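Local coordinates for alpha-amylase (Eubacterium rectale DSM 17629, PDB 6AZ5), which probably binds starch-type glucans as a family 41 carbohydrate-binding module of a surface-anchored alpha-amylase from a human gut bacterium, at residues Phe5-Tyr10 and Leu100-Gly105; Val67-Arg72 and Arg88-Ser93. One frame throughout, in Å; residues are numbered along the deposited sequence.

Contact 1 of 2, residues Phe5-Tyr10 and Leu100-Gly105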
ATOM      1  N   PHE A   5       6.178   7.703   4.582  1.00 16.90           N
ATOM      2  CA  PHE A   5       6.583   6.316   4.429  1.00 13.02           C
ATOM      3  C   PHE A   5       6.257   5.824   3.025  1.00 13.42           C
ATOM      4  O   PHE A   5       5.441   6.407   2.323  1.00 12.92           O
ATOM      5  CB  PHE A   5       5.915   5.423   5.478  1.00 17.74           C
ATOM      6  CG  PHE A   5       4.411   5.432   5.432  1.00 21.24           C
ATOM      7  CD1 PHE A   5       3.685   6.366   6.159  1.00 23.17           C
ATOM      8  CD2 PHE A   5       3.720   4.492   4.682  1.00 17.71           C
ATOM      9  CE1 PHE A   5       2.299   6.371   6.128  1.00 20.35           C
ATOM     10  CE2 PHE A   5       2.334   4.493   4.643  1.00 21.63           C
ATOM     11  CZ  PHE A   5       1.623   5.433   5.368  1.00 18.02           C
ATOM     12  N   THR A   6       6.925   4.753   2.625  1.00 10.59           N
ATOM     13  CA  THR A   6       6.674   4.120   1.345  1.00 16.79           C
ATOM     14  C   THR A   6       5.861   2.857   1.579  1.00 15.47           C
ATOM     15  O   THR A   6       6.071   2.152   2.566  1.00 15.41           O
ATOM     16  CB  THR A   6       7.992   3.774   0.623  1.00 15.00           C
ATOM     17  OG1 THR A   6       8.762   4.967   0.442  1.00 18.87           O
ATOM     18  CG2 THR A   6       7.723   3.144  -0.726  1.00 16.27           C
ATOM     19  N   ILE A   7       4.919   2.574   0.692  1.00 15.17           N
ATOM     20  CA  ILE A   7       4.207   1.311   0.778  1.00 14.56           C
ATOM     21  C   ILE A   7       4.193   0.600  -0.573  1.00 15.07           C
ATOM     22  O   ILE A   7       3.784   1.160  -1.595  1.00 12.89           O
ATOM     23  CB  ILE A   7       2.767   1.506   1.328  1.00 13.27           C
ATOM     24  CG1 ILE A   7       1.969   0.212   1.207  1.00 12.77           C
ATOM     25  CG2 ILE A   7       2.052   2.641   0.624  1.00 16.20           C
ATOM     26  CD1 ILE A   7       0.776   0.168   2.144  1.00 19.08           C
ATOM     27  N   TYR A   8       4.695  -0.632  -0.559  1.00 14.95           N
ATOM     28  CA  TYR A   8       4.698  -1.506  -1.726  1.00 18.56           C
ATOM     29  C   TYR A   8       3.493  -2.431  -1.694  1.00 19.12           C
ATOM     30  O   TYR A   8       3.098  -2.897  -0.624  1.00 14.92           O
ATOM     31  CB  TYR A   8       5.967  -2.355  -1.779  1.00 17.86           C
ATOM     32  CG  TYR A   8       7.270  -1.594  -1.832  1.00 20.52           C
ATOM     33  CD1 TYR A   8       7.373  -0.382  -2.494  1.00 21.01           C
ATOM     34  CD2 TYR A   8       8.409  -2.106  -1.223  1.00 26.70           C
ATOM     35  CE1 TYR A   8       8.579   0.302  -2.546  1.00 19.14           C
ATOM     36  CE2 TYR A   8       9.613  -1.430  -1.266  1.00 25.97           C
ATOM     37  CZ  TYR A   8       9.691  -0.225  -1.924  1.00 23.16           C
ATOM     38  OH  TYR A   8      10.889   0.448  -1.966  1.00 25.97           O
ATOM     39  N   TYR A   9       2.926  -2.714  -2.866  1.00 15.74           N
ATOM     40  CA  TYR A   9       1.787  -3.627  -2.965  1.00 17.34           C
ATOM     41  C   TYR A   9       1.969  -4.659  -4.073  1.00 20.05           C
ATOM     42  O   TYR A   9       2.341  -4.329  -5.200  1.00 19.77           O
ATOM     43  CB  TYR A   9       0.491  -2.847  -3.195  1.00 17.89           C
ATOM     44  CG  TYR A   9      -0.709  -3.703  -3.531  1.00 21.40           C
ATOM     45  CD1 TYR A   9      -1.319  -4.497  -2.564  1.00 24.25           C
ATOM     46  CD2 TYR A   9      -1.248  -3.708  -4.816  1.00 24.86           C
ATOM     47  CE1 TYR A   9      -2.424  -5.281  -2.868  1.00 24.54           C
ATOM     48  CE2 TYR A   9      -2.355  -4.484  -5.128  1.00 24.11           C
ATOM     49  CZ  TYR A   9      -2.938  -5.270  -4.151  1.00 27.68           C
ATOM     50  OH  TYR A   9      -4.036  -6.043  -4.458  1.00 24.20           O
ATOM     51  N   TYR A  10       1.709  -5.916  -3.746  1.00 20.95           N
ATOM     52  CA  TYR A  10       1.822  -6.966  -4.743  1.00 25.14           C
ATOM     53  C   TYR A  10       0.519  -7.737  -4.883  1.00 26.84           C
ATOM     54  O   TYR A  10      -0.117  -8.106  -3.893  1.00 24.56           O
ATOM     55  CB  TYR A  10       2.961  -7.932  -4.402  1.00 27.38           C
ATOM     56  CG  TYR A  10       3.054  -9.097  -5.360  1.00 26.13           C
ATOM     57  CD1 TYR A  10       3.715  -8.970  -6.574  1.00 26.41           C
ATOM     58  CD2 TYR A  10       2.473 -10.323  -5.053  1.00 30.87           C
ATOM     59  CE1 TYR A  10       3.796 -10.035  -7.458  1.00 37.35           C
ATOM     60  CE2 TYR A  10       2.549 -11.394  -5.932  1.00 31.30           C
ATOM     61  CZ  TYR A  10       3.210 -11.243  -7.130  1.00 34.07           C
ATOM     62  OH  TYR A  10       3.290 -12.303  -8.004  1.00 46.11           O
ATOM     63  N   LEU A 100       6.460  -0.229   4.030  1.00 21.37           N
ATOM     64  CA  LEU A 100       5.469  -1.269   4.283  1.00 17.90           C
ATOM     65  C   LEU A 100       5.348  -2.207   3.083  1.00 20.50           C
ATOM     66  O   LEU A 100       5.347  -1.769   1.929  1.00 13.87           O
ATOM     67  CB  LEU A 100       4.113  -0.656   4.627  1.00 16.92           C
ATOM     68  CG  LEU A 100       3.872  -0.270   6.094  1.00 19.88           C
ATOM     69  CD1 LEU A 100       4.133  -1.444   7.019  1.00 16.45           C
ATOM     70  CD2 LEU A 100       4.703   0.941   6.516  1.00 17.14           C
ATOM     71  N   TYR A 101       5.274  -3.504   3.368  1.00 18.52           N
ATOM     72  CA  TYR A 101       5.072  -4.511   2.338  1.00 20.64           C
ATOM     73  C   TYR A 101       3.673  -5.091   2.440  1.00 22.60           C
ATOM     74  O   TYR A 101       3.343  -5.814   3.379  1.00 21.58           O
ATOM     75  CB  TYR A 101       6.108  -5.619   2.447  1.00 21.89           C
ATOM     76  CG  TYR A 101       7.517  -5.142   2.219  1.00 22.23           C
ATOM     77  CD1 TYR A 101       8.068  -5.121   0.945  1.00 23.98           C
ATOM     78  CD2 TYR A 101       8.292  -4.697   3.276  1.00 22.07           C
ATOM     79  CE1 TYR A 101       9.360  -4.677   0.738  1.00 28.01           C
ATOM     80  CE2 TYR A 101       9.577  -4.256   3.080  1.00 26.27           C
ATOM     81  CZ  TYR A 101      10.108  -4.244   1.813  1.00 26.40           C
ATOM     82  OH  TYR A 101      11.394  -3.798   1.631  1.00 22.71           O
ATOM     83  N   TYR A 102       2.851  -4.749   1.461  1.00 16.84           N
ATOM     84  CA  TYR A 102       1.467  -5.161   1.449  1.00 19.33           C
ATOM     85  C   TYR A 102       1.274  -6.198   0.352  1.00 23.58           C
ATOM     86  O   TYR A 102       1.210  -5.871  -0.831  1.00 16.70           O
ATOM     87  CB  TYR A 102       0.561  -3.937   1.266  1.00 21.05           C
ATOM     88  CG  TYR A 102      -0.927  -4.201   1.192  1.00 23.29           C
ATOM     89  CD1 TYR A 102      -1.469  -5.413   1.599  1.00 18.80           C
ATOM     90  CD2 TYR A 102      -1.801  -3.198   0.779  1.00 19.94           C
ATOM     91  CE1 TYR A 102      -2.833  -5.640   1.543  1.00 20.86           C
ATOM     92  CE2 TYR A 102      -3.168  -3.411   0.730  1.00 20.66           C
ATOM     93  CZ  TYR A 102      -3.678  -4.637   1.114  1.00 24.85           C
ATOM     94  OH  TYR A 102      -5.035  -4.862   1.071  1.00 17.32           O
ATOM     95  N   VAL A 103       1.213  -7.457   0.769  1.00 24.95           N
ATOM     96  CA  VAL A 103       0.817  -8.537  -0.120  1.00 21.60           C
ATOM     97  C   VAL A 103      -0.695  -8.665  -0.046  1.00 23.15           C
ATOM     98  O   VAL A 103      -1.256  -8.792   1.041  1.00 27.44           O
ATOM     99  CB  VAL A 103       1.485  -9.875   0.249  1.00 22.98           C
ATOM    100  CG1 VAL A 103       0.749 -11.038  -0.405  1.00 24.84           C
ATOM    101  CG2 VAL A 103       2.951  -9.866  -0.160  1.00 18.31           C
ATOM    102  N   ASP A 104      -1.348  -8.588  -1.203  1.00 28.19           N
ATOM    103  CA  ASP A 104      -2.787  -8.772  -1.290  1.00 25.93           C
ATOM    104  C   ASP A 104      -3.157 -10.073  -0.587  1.00 28.47           C
ATOM    105  O   ASP A 104      -2.616 -11.130  -0.915  1.00 28.35           O
ATOM    106  CB  ASP A 104      -3.242  -8.792  -2.751  1.00 28.12           C
ATOM    107  CG  ASP A 104      -4.745  -8.741  -2.890  1.00 32.45           C
ATOM    108  OD1 ASP A 104      -5.302  -7.625  -2.861  1.00 34.69           O
ATOM    109  OD2 ASP A 104      -5.375  -9.814  -3.012  1.00 33.19           O
ATOM    110  N   GLY A 105      -4.043  -9.984   0.402  1.00 26.90           N
ATOM    111  CA  GLY A 105      -4.427 -11.145   1.183  1.00 33.05           C
ATOM    112  C   GLY A 105      -3.985 -11.123   2.640  1.00 35.85           C
ATOM    113  O   GLY A 105      -4.304 -12.036   3.402  1.00 30.82           O
TER
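Y9 and Y102 sit next to each other in a parallel strand pair and point the same way, the edge of the Y9 ring turned toward the face of Y102. CD1 of Y9 stands 3.6 Å from CD2 of Y102, over that face but offset toward the rim, with the planes at 58°. Both rings have CG anti to the backbone N (chi1 171° for Y9, 178° for Y102), which turns them the same way, and the Y9 hydroxyl reaches D104, just after strand 100-103. There Y9 OH donates to D104 OD1 at 2.6 Å, arriving from above the carboxylate plane. On the same side of the sheet I7 touches L100 CB through CG1, and L100 CD2 reaches F5 CD2 at 4.1 Å. The other side carries Y8 and Y101, whose CG atoms both lie beside the backbone N; the edge of Y8 leads with CD2, 3.4 Å from Y101 CE1, in an offset edge-to-face pair. Backbone bonds run in parallel register from T6 O with L100 N (2.8 Å) to Y10 O with D104 N (3.0 Å). D104 OD1 also bonds Y73 OH, while Y102 OH bonds D84 and the A71 backbone N. Two tyrosine hydroxyls thus share one carboxylate oxygen, an arrangement likely to stabilise its negative charge despite nearby D84.

Contact 2 of 2, residues Val67-Arg72 and Arg88-Ser93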
ATOM      1  N   VAL A  67      -3.287   2.437  11.077  1.00 24.06           N
ATOM      2  CA  VAL A  67      -3.964   2.793   9.839  1.00 25.32           C
ATOM      3  C   VAL A  67      -4.818   1.644   9.337  1.00 20.55           C
ATOM      4  O   VAL A  67      -4.362   0.505   9.293  1.00 21.59           O
ATOM      5  CB  VAL A  67      -2.956   3.174   8.742  1.00 25.20           C
ATOM      6  CG1 VAL A  67      -3.645   3.281   7.385  1.00 16.89           C
ATOM      7  CG2 VAL A  67      -2.250   4.462   9.107  1.00 21.02           C
ATOM      8  N   GLY A  68      -6.058   1.944   8.966  1.00 22.88           N
ATOM      9  CA  GLY A  68      -6.905   0.968   8.307  1.00 19.28           C
ATOM     10  C   GLY A  68      -6.804   1.160   6.809  1.00 19.53           C
ATOM     11  O   GLY A  68      -6.787   2.292   6.335  1.00 19.02           O
ATOM     12  N   LEU A  69      -6.728   0.065   6.058  1.00 17.24           N
ATOM     13  CA  LEU A  69      -6.639   0.176   4.613  1.00 15.05           C
ATOM     14  C   LEU A  69      -7.031  -1.106   3.889  1.00 19.15           C
ATOM     15  O   LEU A  69      -7.065  -2.180   4.473  1.00 15.75           O
ATOM     16  CB  LEU A  69      -5.220   0.572   4.192  1.00 16.21           C
ATOM     17  CG  LEU A  69      -4.228  -0.576   3.991  1.00 13.84           C
ATOM     18  CD1 LEU A  69      -2.981  -0.080   3.294  1.00 15.10           C
ATOM     19  CD2 LEU A  69      -3.864  -1.244   5.312  1.00 18.02           C
ATOM     20  N   LYS A  70      -7.320  -0.972   2.599  1.00 17.01           N
ATOM     21  CA  LYS A  70      -7.454  -2.123   1.718  1.00 22.63           C
ATOM     22  C   LYS A  70      -7.177  -1.706   0.277  1.00 18.78           C
ATOM     23  O   LYS A  70      -7.501  -0.594  -0.133  1.00 16.78           O
ATOM     24  CB  LYS A  70      -8.846  -2.746   1.850  1.00 23.07           C
ATOM     25  CG  LYS A  70      -9.970  -1.818   1.460  1.00 27.45           C
ATOM     26  CD  LYS A  70     -11.332  -2.426   1.774  1.00 40.09           C
ATOM     27  CE  LYS A  70     -11.596  -2.459   3.265  1.00 34.98           C
ATOM     28  NZ  LYS A  70     -13.023  -2.763   3.569  1.00 33.69           N
ATOM     29  N   ALA A  71      -6.561  -2.599  -0.485  1.00 19.21           N
ATOM     30  CA  ALA A  71      -6.296  -2.331  -1.891  1.00 21.74           C
ATOM     31  C   ALA A  71      -7.590  -2.354  -2.713  1.00 26.23           C
ATOM     32  O   ALA A  71      -8.531  -3.064  -2.364  1.00 26.21           O
ATOM     33  CB  ALA A  71      -5.302  -3.338  -2.435  1.00 19.92           C
ATOM     34  N   ARG A  72      -7.638  -1.564  -3.787  1.00 21.76           N
ATOM     35  CA  ARG A  72      -8.736  -1.615  -4.758  1.00 20.94           C
ATOM     36  C   ARG A  72      -8.150  -1.780  -6.154  1.00 20.92           C
ATOM     37  O   ARG A  72      -7.171  -1.117  -6.498  1.00 24.39           O
ATOM     38  CB  ARG A  72      -9.608  -0.363  -4.676  1.00 19.00           C
ATOM     39  CG  ARG A  72     -10.247  -0.157  -3.322  1.00 17.48           C
ATOM     40  CD  ARG A  72     -11.296   0.937  -3.369  1.00 21.96           C
ATOM     41  NE  ARG A  72     -10.764   2.150  -3.982  1.00 23.56           N
ATOM     42  CZ  ARG A  72     -11.484   3.233  -4.255  1.00 27.47           C
ATOM     43  NH1 ARG A  72     -12.778   3.261  -3.965  1.00 31.04           N
ATOM     44  NH2 ARG A  72     -10.907   4.287  -4.822  1.00 18.97           N
ATOM     45  N   ARG A  88      -7.569  -4.435   6.213  1.00 27.84           N
ATOM     46  CA  ARG A  88      -6.196  -4.606   6.669  1.00 19.27           C
ATOM     47  C   ARG A  88      -5.795  -3.478   7.607  1.00 20.50           C
ATOM     48  O   ARG A  88      -6.549  -2.525   7.807  1.00 23.99           O
ATOM     49  CB  ARG A  88      -5.229  -4.670   5.487  1.00 21.48           C
ATOM     50  CG  ARG A  88      -5.618  -5.657   4.411  1.00 25.62           C
ATOM     51  CD  ARG A  88      -5.913  -7.039   4.980  1.00 32.26           C
ATOM     52  NE  ARG A  88      -6.216  -7.992   3.912  1.00 34.11           N
ATOM     53  CZ  ARG A  88      -6.659  -9.231   4.108  1.00 38.80           C
ATOM     54  NH1 ARG A  88      -6.855  -9.688   5.339  1.00 30.30           N
ATOM     55  NH2 ARG A  88      -6.903 -10.014   3.066  1.00 32.94           N
ATOM     56  N   SER A  89      -4.606  -3.590   8.190  1.00 20.99           N
ATOM     57  CA  SER A  89      -4.094  -2.537   9.056  1.00 19.64           C
ATOM     58  C   SER A  89      -2.603  -2.682   9.323  1.00 19.44           C
ATOM     59  O   SER A  89      -2.031  -3.764   9.175  1.00 16.74           O
ATOM     60  CB  SER A  89      -4.847  -2.513  10.391  1.00 20.22           C
ATOM     61  OG  SER A  89      -4.555  -3.665  11.157  1.00 24.39           O
ATOM     62  N   PHE A  90      -1.987  -1.574   9.719  1.00 17.46           N
ATOM     63  CA  PHE A  90      -0.609  -1.568  10.188  1.00 19.17           C
ATOM     64  C   PHE A  90      -0.404  -0.362  11.078  1.00 21.59           C
ATOM     65  O   PHE A  90      -1.278   0.496  11.191  1.00 18.72           O
ATOM     66  CB  PHE A  90       0.394  -1.555   9.027  1.00 18.07           C
ATOM     67  CG  PHE A  90       0.384  -0.287   8.211  1.00 15.86           C
ATOM     68  CD1 PHE A  90      -0.488  -0.141   7.143  1.00 15.86           C
ATOM     69  CD2 PHE A  90       1.273   0.742   8.484  1.00 21.92           C
ATOM     70  CE1 PHE A  90      -0.494   1.020   6.375  1.00 17.35           C
ATOM     71  CE2 PHE A  90       1.276   1.910   7.721  1.00 17.78           C
ATOM     72  CZ  PHE A  90       0.387   2.048   6.664  1.00 17.41           C
ATOM     73  N   THR A  91       0.754  -0.301  11.719  1.00 20.50           N
ATOM     74  CA  THR A  91       1.069   0.816  12.592  1.00 17.10           C
ATOM     75  C   THR A  91       2.208   1.628  11.993  1.00 14.88           C
ATOM     76  O   THR A  91       3.210   1.076  11.559  1.00 20.33           O
ATOM     77  CB  THR A  91       1.437   0.326  14.008  1.00 18.46           C
ATOM     78  OG1 THR A  91       0.344  -0.429  14.547  1.00 19.23           O
ATOM     79  CG2 THR A  91       1.734   1.499  14.930  1.00 18.89           C
ATOM     80  N   ILE A  92       2.036   2.942  11.950  1.00 19.91           N
ATOM     81  CA  ILE A  92       3.070   3.828  11.438  1.00 19.76           C
ATOM     82  C   ILE A  92       4.249   3.863  12.410  1.00 17.53           C
ATOM     83  O   ILE A  92       4.125   4.363  13.525  1.00 19.01           O
ATOM     84  CB  ILE A  92       2.516   5.240  11.216  1.00 22.01           C
ATOM     85  CG1 ILE A  92       1.277   5.174  10.314  1.00 16.76           C
ATOM     86  CG2 ILE A  92       3.584   6.156  10.637  1.00 18.75           C
ATOM     87  CD1 ILE A  92       0.444   6.437  10.341  1.00 20.95           C
ATOM     88  N   SER A  93       5.383   3.312  11.984  1.00 22.15           N
ATOM     89  CA  SER A  93       6.552   3.161  12.852  1.00 20.32           C
ATOM     90  C   SER A  93       7.366   4.443  12.985  1.00 21.11           C
ATOM     91  O   SER A  93       8.059   4.644  13.979  1.00 28.96           O
ATOM     92  CB  SER A  93       7.461   2.046  12.332  1.00 22.77           C
ATOM     93  OG  SER A  93       8.235   2.486  11.229  1.00 25.12           O
TER
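The F90 ring carries V67 on one face and L69 at its edge. V67 CB makes a CH-pi contact 4.3 Å from the ring centroid, offset toward the rim, and V67 CG1 reaches F90 CE1. L69 CD2 lies in the ring plane, 4.0 Å from F90 CD1, the two side chains crossing at about a right angle. F90 has CG between its backbone N and carbonyl carbon (chi1 67°), a turn that brings the ring over to these two residues. With an alanine here, V67 CB is likely to lose the ring face it packs on and L69 CD2 the edge it abuts, opening a gap next to L100. V67 CG2 turns instead to I92 CD1, 3.6 Å away, just beyond the strand. L69 CD2 also packs on R88 CB at 3.7 Å; the arginine bends at chi2, and its NE makes a salt bridge with D84 OD2. Four backbone bonds tie the strands: V67 and F90 exchange two, V67 N to F90 O being the shorter at 2.8 Å, and L69 and R88 exchange two more. L69 N approaches R88 O from well above the carbonyl plane, not on a lone pair. G68 and S89 form the non-hydrogen-bonded pair between them. The N-to-C directions of the two short segments stand at 135°. This is a twisted antiparallel ladder whose V67, L69 and F90 side chains pack into the interior, as in the beta-sandwich folds of carbohydrate-binding modules.

In the fold
Contacts 1 and 2 have centres about 9 Å apart and face each other across the interior: I7 meets L69, Y9 meets A71, and L100 meets F90. Both belong to one curled mixed sheet, and strands 88-91 and 99-103 follow each other in the chain. Contact 1 is parallel and joins two strands distant in sequence, 3-10 and 99-103; contact 2 is antiparallel, more buried, and lies nested within the chain that contact 1 closes. Tyrosines dominate contact 1, with interior rings on one side and partly exposed ones on the other, whereas aliphatic groups and one phenylalanine fill the inner side of contact 2. D84 OD2 serves a residue from each contact, joining their polar ends.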